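PDB 2C71: glycoside hydrolase, family 11\:clostridium cellulosome enzyme, dockerin type i\:polysaccharide from Clostridium thermocellum, which probably removes acetyl groups from xylan as a metal-dependent family 4 esterase, helping to break down the plant cell wall. Local coordinates for residues Ile51-Met54 against Val55-His59; Thr184-Glu187 against Leu188-Lys192; Arg138-Ala141 against Val142-Val146. One frame throughout, in Å; residues are numbered along the deposited sequence. Where two conformers were deposited one is given.

In the fold
All three are local contacts along single helices or at their ends. Interactions 1 and 2 touch where G58 O packs on T184 CG2, their centres about 17 Å apart; the centre of interaction 3 lies about 26 Å and 21 Å from theirs. Interaction 1 ends helix 45-56 with a Schellman motif, burying I51, M54 and H59 while R52 and N56 are exposed. Interaction 2 begins helix 185-192 with a capping box; L185, L188 and F189 are buried, T190 and L191 exposed. Interaction 3, on helix 135-145, buries A139, V142 and I143 and exposes N144. A hydroxyl joins a weak backbone bond at R53 O in interaction 1 and a normal one in interaction 2; an amide does so in interaction 3.

Interaction 1 (Ile51-Met54 against Val55-His59); sequences IRRM and VNSGH
S57 turns its OG beside its own backbone N (chi1 -52°), while R53 four residues earlier sends CG the other way, anti to N (chi1 178°), and stays extended to NE. The hydroxyl thus folds back onto the preceding turn, where OG of S57 donates to O of R53 at 2.8 Å, tilted from the carbonyl plane. One water, modelled at two alternative positions and so doubtful in its exact place, links OG of S57 to NE of R53. The far end of R53 makes salt bridges to D25 and D28 of helix 17-30. Here helix 45-56, the connection between parallel strands 35-38 and 60-63 in a beta-alpha-beta unit, closes with a Schellman motif: H59 N reaches back to M54 O at 3.0 Å and G58 N to V55 O at 3.1 Å, with G58 at positive phi as the C-prime residue. S57 N also donates to M54 O (3.2 Å), from above the carbonyl plane and on the opposite face from H59 N. The H59 ring carries S57 O over the centre of one face, and its ND1 bonds to A34. The side chains of N56 and R52 cross at about a right angle.

Interaction 2 (Thr184-Glu187 against Leu188-Lys192); sequences TLTE and LFTLK
T190 and T186 meet through a hydroxyl and a carbonyl. With OG1 of T190 set beside its own backbone N (chi1 -58°), the hydroxyl donates to T186 O at 2.8 Å from above the carbonyl plane, and T190 N donates to the same oxygen at 3.0 Å. The two threonine side chains lie alongside each other, pointing the same way; OG1 of T186 is engaged elsewhere, with E60 and K99.

Helical backbone bonds come next. L188 N meets T184 O, F189 N meets L185 O almost straight (174° at the hydrogen), and L191 N meets E187 O at 2.8 Å.

Side-chain carbons also pack against backbone carbonyl oxygens. CG of L191 sits 3.2 Å from E187 O, and CD1 of F189 brings the ring edge to 3.3 Å from L185 O. Outside the helix that ring meets Y204 edge-to-face, while L185 and L188 pack on A8 of strand 6-12.

Two reciprocal bonds remain at the helix start: E187 N gives its hydrogen to T184 OG1 (3.1 Å), and T184 N gives its own to OE1 of E187 (2.9 Å), out of the carboxylate plane. Together they form a capping box, with T184 as the N-cap of helix 185-192.

Interaction 3 (Arg138-Ala141 against Val142-Val146); sequences RAAA and VINGV
I143 lies back over the carbonyl of A139, one turn earlier in the helix. Its CG1 stands beside the backbone N (chi1 -69°) and the chain runs on nearly extended, which carries CD1 along the same carbonyl: CG1 of I143 is 3.3 Å from A139 O, and CD1 of I143 comes to 4.3 Å from CB of A139, an apolar touch. The oxygen itself is taken by I143 N at 2.9 Å, a bond lying nearly along the C=O axis, with the hydrocarbon flanking it. V142 repeats the pattern with R138: V142 N donates to R138 O at 3.2 Å, and CG2 of V142 rests against that oxygen.

These apolar groups form the inward side of helix 135-145, which packs against the sheet and a neighbouring helix of the NodB-homology domain. A139, V142 and I143 touch I170, I171 and T174 of helix 164-177, and V142 also reaches I152 of strand 151-155, the strand that follows in the chain. The guanidinium of R138 is bonded to T164, T133 and the carbonyl of I130.

On the solvent side, N144 doubles the grip on A140. A chi1 of -66° folds its amide back over the preceding turn, where ND2 of N144 donates to A140 O at 2.8 Å, with a rather bent N-H (146°) and the acceptor tilted from the amide plane. N144 N reaches the same A140 O at 3.1 Å from the opposite face of the carbonyl. CB of A140 lies 4.0 Å from ND2 of N144. At the end of the helix G145 N donates to V142 O three residues back, and V146 N adds a weak four-residue bond to the same oxygen.

Interaction 1 (Ile51-Met54 against Val55-His59)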
# COMPACT_ATOMS: atom_id res chain seq x y z
N ILE A 51 -11.18 -5.31 -6.50
CA ILE A 51 -9.81 -5.88 -6.53
C ILE A 51 -9.35 -6.00 -7.97
O ILE A 51 -8.23 -5.62 -8.32
CB ILE A 51 -9.82 -7.23 -5.76
CG1 ILE A 51 -9.85 -6.99 -4.26
CG2 ILE A 51 -8.69 -8.14 -6.17
CD1 ILE A 51 -8.53 -6.53 -3.65
N ARG A 52 -10.22 -6.53 -8.85
CA ARG A 52 -9.85 -6.69 -10.24
C ARG A 52 -9.70 -5.33 -10.92
O ARG A 52 -8.81 -5.17 -11.78
CB ARG A 52 -10.86 -7.64 -10.93
CG ARG A 52 -10.48 -8.12 -12.33
CD ARG A 52 -9.17 -8.86 -12.44
NE ARG A 52 -9.18 -10.28 -12.08
CZ ARG A 52 -8.69 -11.27 -12.85
NH1 ARG A 52 -8.17 -11.07 -14.06
NH2 ARG A 52 -8.64 -12.49 -12.38
N ARG A 53 -10.54 -4.36 -10.56
CA ARG A 53 -10.39 -3.01 -11.07
C ARG A 53 -9.00 -2.47 -10.81
O ARG A 53 -8.43 -1.75 -11.66
CB ARG A 53 -11.44 -2.08 -10.42
CG ARG A 53 -11.35 -0.63 -10.85
CD ARG A 53 -12.45 0.22 -10.26
NE ARG A 53 -12.19 1.63 -10.54
CZ ARG A 53 -12.86 2.64 -10.02
NH1 ARG A 53 -13.76 2.47 -9.08
NH2 ARG A 53 -12.54 3.89 -10.38
N MET A 54 -8.41 -2.79 -9.64
CA MET A 54 -7.04 -2.34 -9.36
C MET A 54 -6.11 -2.80 -10.45
O MET A 54 -5.37 -2.01 -11.06
CB MET A 54 -6.59 -2.87 -8.00
CG MET A 54 -7.36 -2.28 -6.83
SD MET A 54 -6.94 -3.15 -5.32
CE MET A 54 -8.04 -2.26 -4.20
N VAL A 55 -6.10 -4.13 -10.68
CA VAL A 55 -5.25 -4.75 -11.69
C VAL A 55 -5.52 -4.16 -13.07
O VAL A 55 -4.59 -3.77 -13.81
CB VAL A 55 -5.44 -6.31 -11.73
CG1 VAL A 55 -4.54 -6.93 -12.78
CG2 VAL A 55 -5.17 -6.94 -10.39
N ASN A 56 -6.79 -4.04 -13.40
CA ASN A 56 -7.19 -3.60 -14.73
C ASN A 56 -6.67 -2.19 -15.07
O ASN A 56 -6.45 -1.89 -16.21
CB ASN A 56 -8.72 -3.57 -14.86
CG ASN A 56 -9.36 -4.95 -14.80
OD1 ASN A 56 -8.69 -5.99 -14.96
ND2 ASN A 56 -10.69 -4.97 -14.60
N SER A 57 -6.51 -1.38 -14.01
CA SER A 57 -6.17 0.02 -14.07
C SER A 57 -4.69 0.29 -13.89
O SER A 57 -4.27 1.44 -13.75
CB SER A 57 -7.00 0.82 -13.06
OG SER A 57 -8.36 0.58 -13.18
N GLY A 58 -3.87 -0.78 -13.86
CA GLY A 58 -2.43 -0.66 -13.75
C GLY A 58 -1.87 -0.58 -12.35
O GLY A 58 -0.68 -0.33 -12.16
N HIS A 59 -2.72 -0.73 -11.34
CA HIS A 59 -2.26 -0.70 -9.96
C HIS A 59 -1.70 -2.05 -9.58
O HIS A 59 -1.96 -3.07 -10.25
CB HIS A 59 -3.42 -0.32 -9.03
CG HIS A 59 -4.09 0.95 -9.43
ND1 HIS A 59 -3.39 2.12 -9.52
CD2 HIS A 59 -5.38 1.19 -9.73
CE1 HIS A 59 -4.26 3.04 -9.90
NE2 HIS A 59 -5.46 2.51 -10.04
O HOH W 1 -7.32 -8.13 -15.67
O HOH W 2 -10.57 2.24 -12.90
O HOH W 3 -9.89 2.44 -11.99

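Interaction 2 (Thr184-Glu187 against Leu188-Lys192)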
# COMPACT_ATOMS: atom_id res chain seq x y z
N THR A 184 4.11 2.19 -9.36
CA THR A 184 3.82 1.07 -8.44
C THR A 184 5.10 0.69 -7.69
O THR A 184 6.19 1.09 -8.08
CB THR A 184 3.27 -0.15 -9.17
OG1 THR A 184 4.31 -0.68 -9.97
CG2 THR A 184 2.00 0.14 -9.98
N LEU A 185 4.98 -0.14 -6.64
CA LEU A 185 6.19 -0.62 -5.95
C LEU A 185 7.08 -1.40 -6.89
O LEU A 185 8.30 -1.20 -6.88
CB LEU A 185 5.82 -1.45 -4.71
CG LEU A 185 5.23 -0.65 -3.55
CD1 LEU A 185 4.81 -1.61 -2.41
CD2 LEU A 185 6.20 0.35 -3.01
N THR A 186 6.52 -2.29 -7.68
CA THR A 186 7.34 -3.08 -8.60
C THR A 186 8.07 -2.14 -9.55
O THR A 186 9.27 -2.34 -9.83
CB THR A 186 6.51 -4.15 -9.35
OG1 THR A 186 6.22 -5.23 -8.44
CG2 THR A 186 7.21 -4.72 -10.57
N GLU A 187 7.37 -1.15 -10.08
CA GLU A 187 7.98 -0.22 -11.00
C GLU A 187 9.08 0.59 -10.33
O GLU A 187 10.13 0.87 -10.93
CB GLU A 187 6.93 0.69 -11.59
CG GLU A 187 6.00 0.07 -12.60
CD GLU A 187 4.71 0.86 -12.89
OE1 GLU A 187 4.43 1.95 -12.27
OE2 GLU A 187 3.90 0.35 -13.77
N LEU A 188 8.86 1.02 -9.08
CA LEU A 188 9.86 1.79 -8.36
C LEU A 188 11.18 1.01 -8.26
O LEU A 188 12.25 1.53 -8.56
CB LEU A 188 9.34 2.14 -6.97
CG LEU A 188 10.29 2.93 -6.10
CD1 LEU A 188 10.70 4.25 -6.78
CD2 LEU A 188 9.69 3.21 -4.68
N PHE A 189 11.10 -0.24 -7.82
CA PHE A 189 12.29 -1.08 -7.75
C PHE A 189 12.93 -1.22 -9.13
O PHE A 189 14.14 -1.05 -9.31
CB PHE A 189 11.97 -2.45 -7.19
CG PHE A 189 11.93 -2.48 -5.65
CD1 PHE A 189 10.91 -1.87 -4.95
CD2 PHE A 189 12.92 -3.14 -4.96
CE1 PHE A 189 10.91 -1.96 -3.52
CE2 PHE A 189 12.91 -3.23 -3.59
CZ PHE A 189 11.93 -2.62 -2.89
N THR A 190 12.13 -1.58 -10.12
CA THR A 190 12.66 -1.90 -11.47
C THR A 190 13.36 -0.67 -12.07
O THR A 190 14.45 -0.77 -12.62
CB THR A 190 11.53 -2.43 -12.32
OG1 THR A 190 10.91 -3.59 -11.75
CG2 THR A 190 12.01 -2.83 -13.68
N LEU A 191 12.71 0.48 -12.00
CA LEU A 191 13.24 1.67 -12.63
C LEU A 191 14.48 2.18 -11.94
O LEU A 191 15.31 2.91 -12.55
CB LEU A 191 12.18 2.80 -12.66
CG LEU A 191 11.01 2.54 -13.57
CD1 LEU A 191 9.84 3.45 -13.19
CD2 LEU A 191 11.38 2.76 -15.04
N LYS A 192 14.66 1.85 -10.67
CA LYS A 192 15.84 2.18 -9.87
C LYS A 192 16.93 1.10 -9.95
O LYS A 192 18.01 1.28 -9.40
CB LYS A 192 15.44 2.39 -8.39
CG LYS A 192 14.53 3.52 -8.10
CD LYS A 192 15.16 4.82 -8.21
CE LYS A 192 14.29 5.98 -7.63
NZ LYS A 192 14.99 7.21 -7.99

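Interaction 3 (Arg138-Ala141 against Val142-Val146)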
# COMPACT_ATOMS: atom_id res chain seq x y z
N ARG A 138 -3.26 16.41 5.45
CA ARG A 138 -2.72 15.15 4.96
C ARG A 138 -1.81 15.39 3.77
O ARG A 138 -0.72 14.83 3.65
CB ARG A 138 -3.88 14.22 4.61
CG ARG A 138 -4.65 13.76 5.86
CD ARG A 138 -5.99 13.18 5.54
NE ARG A 138 -6.70 12.88 6.79
CZ ARG A 138 -7.45 11.83 7.05
NH1 ARG A 138 -7.71 10.95 6.13
NH2 ARG A 138 -7.94 11.69 8.27
N ALA A 139 -2.27 16.25 2.85
CA ALA A 139 -1.46 16.58 1.68
C ALA A 139 -0.16 17.26 2.07
O ALA A 139 0.90 16.93 1.53
CB ALA A 139 -2.28 17.47 0.73
N ALA A 140 -0.22 18.23 3.00
CA ALA A 140 0.99 18.94 3.43
C ALA A 140 2.00 17.96 4.01
O ALA A 140 3.22 18.10 3.79
CB ALA A 140 0.64 20.05 4.38
N ALA A 141 1.51 16.97 4.75
CA ALA A 141 2.37 15.99 5.39
C ALA A 141 3.13 15.17 4.35
O ALA A 141 4.32 14.89 4.51
CB ALA A 141 1.56 15.08 6.30
N VAL A 142 2.43 14.78 3.29
CA VAL A 142 3.05 14.03 2.20
C VAL A 142 4.03 14.89 1.42
O VAL A 142 5.19 14.51 1.22
CB VAL A 142 1.99 13.46 1.24
CG1 VAL A 142 2.66 12.86 0.01
CG2 VAL A 142 1.13 12.43 1.94
N ILE A 143 3.57 16.05 0.97
CA ILE A 143 4.35 16.90 0.04
C ILE A 143 5.65 17.37 0.67
O ILE A 143 6.67 17.44 -0.01
CB ILE A 143 3.50 18.05 -0.43
CG1 ILE A 143 2.37 17.55 -1.35
CG2 ILE A 143 4.35 19.23 -0.97
CD1 ILE A 143 1.26 18.55 -1.48
N ASN A 144 5.64 17.69 1.95
CA ASN A 144 6.84 18.15 2.62
C ASN A 144 7.80 17.06 3.01
O ASN A 144 8.94 17.36 3.27
CB ASN A 144 6.44 19.12 3.77
CG ASN A 144 5.80 20.40 3.24
OD1 ASN A 144 6.52 21.28 2.65
ND2 ASN A 144 4.53 20.57 3.45
N GLY A 145 7.38 15.80 3.01
CA GLY A 145 8.20 14.67 3.38
C GLY A 145 8.80 13.90 2.23
O GLY A 145 9.77 13.20 2.44
N VAL A 146 8.22 14.01 1.05
CA VAL A 146 8.70 13.18 -0.03
C VAL A 146 10.08 13.64 -0.53
O VAL A 146 10.44 14.81 -0.51
CB VAL A 146 7.76 13.12 -1.23
CG1 VAL A 146 6.47 12.34 -0.93
CG2 VAL A 146 7.53 14.43 -1.82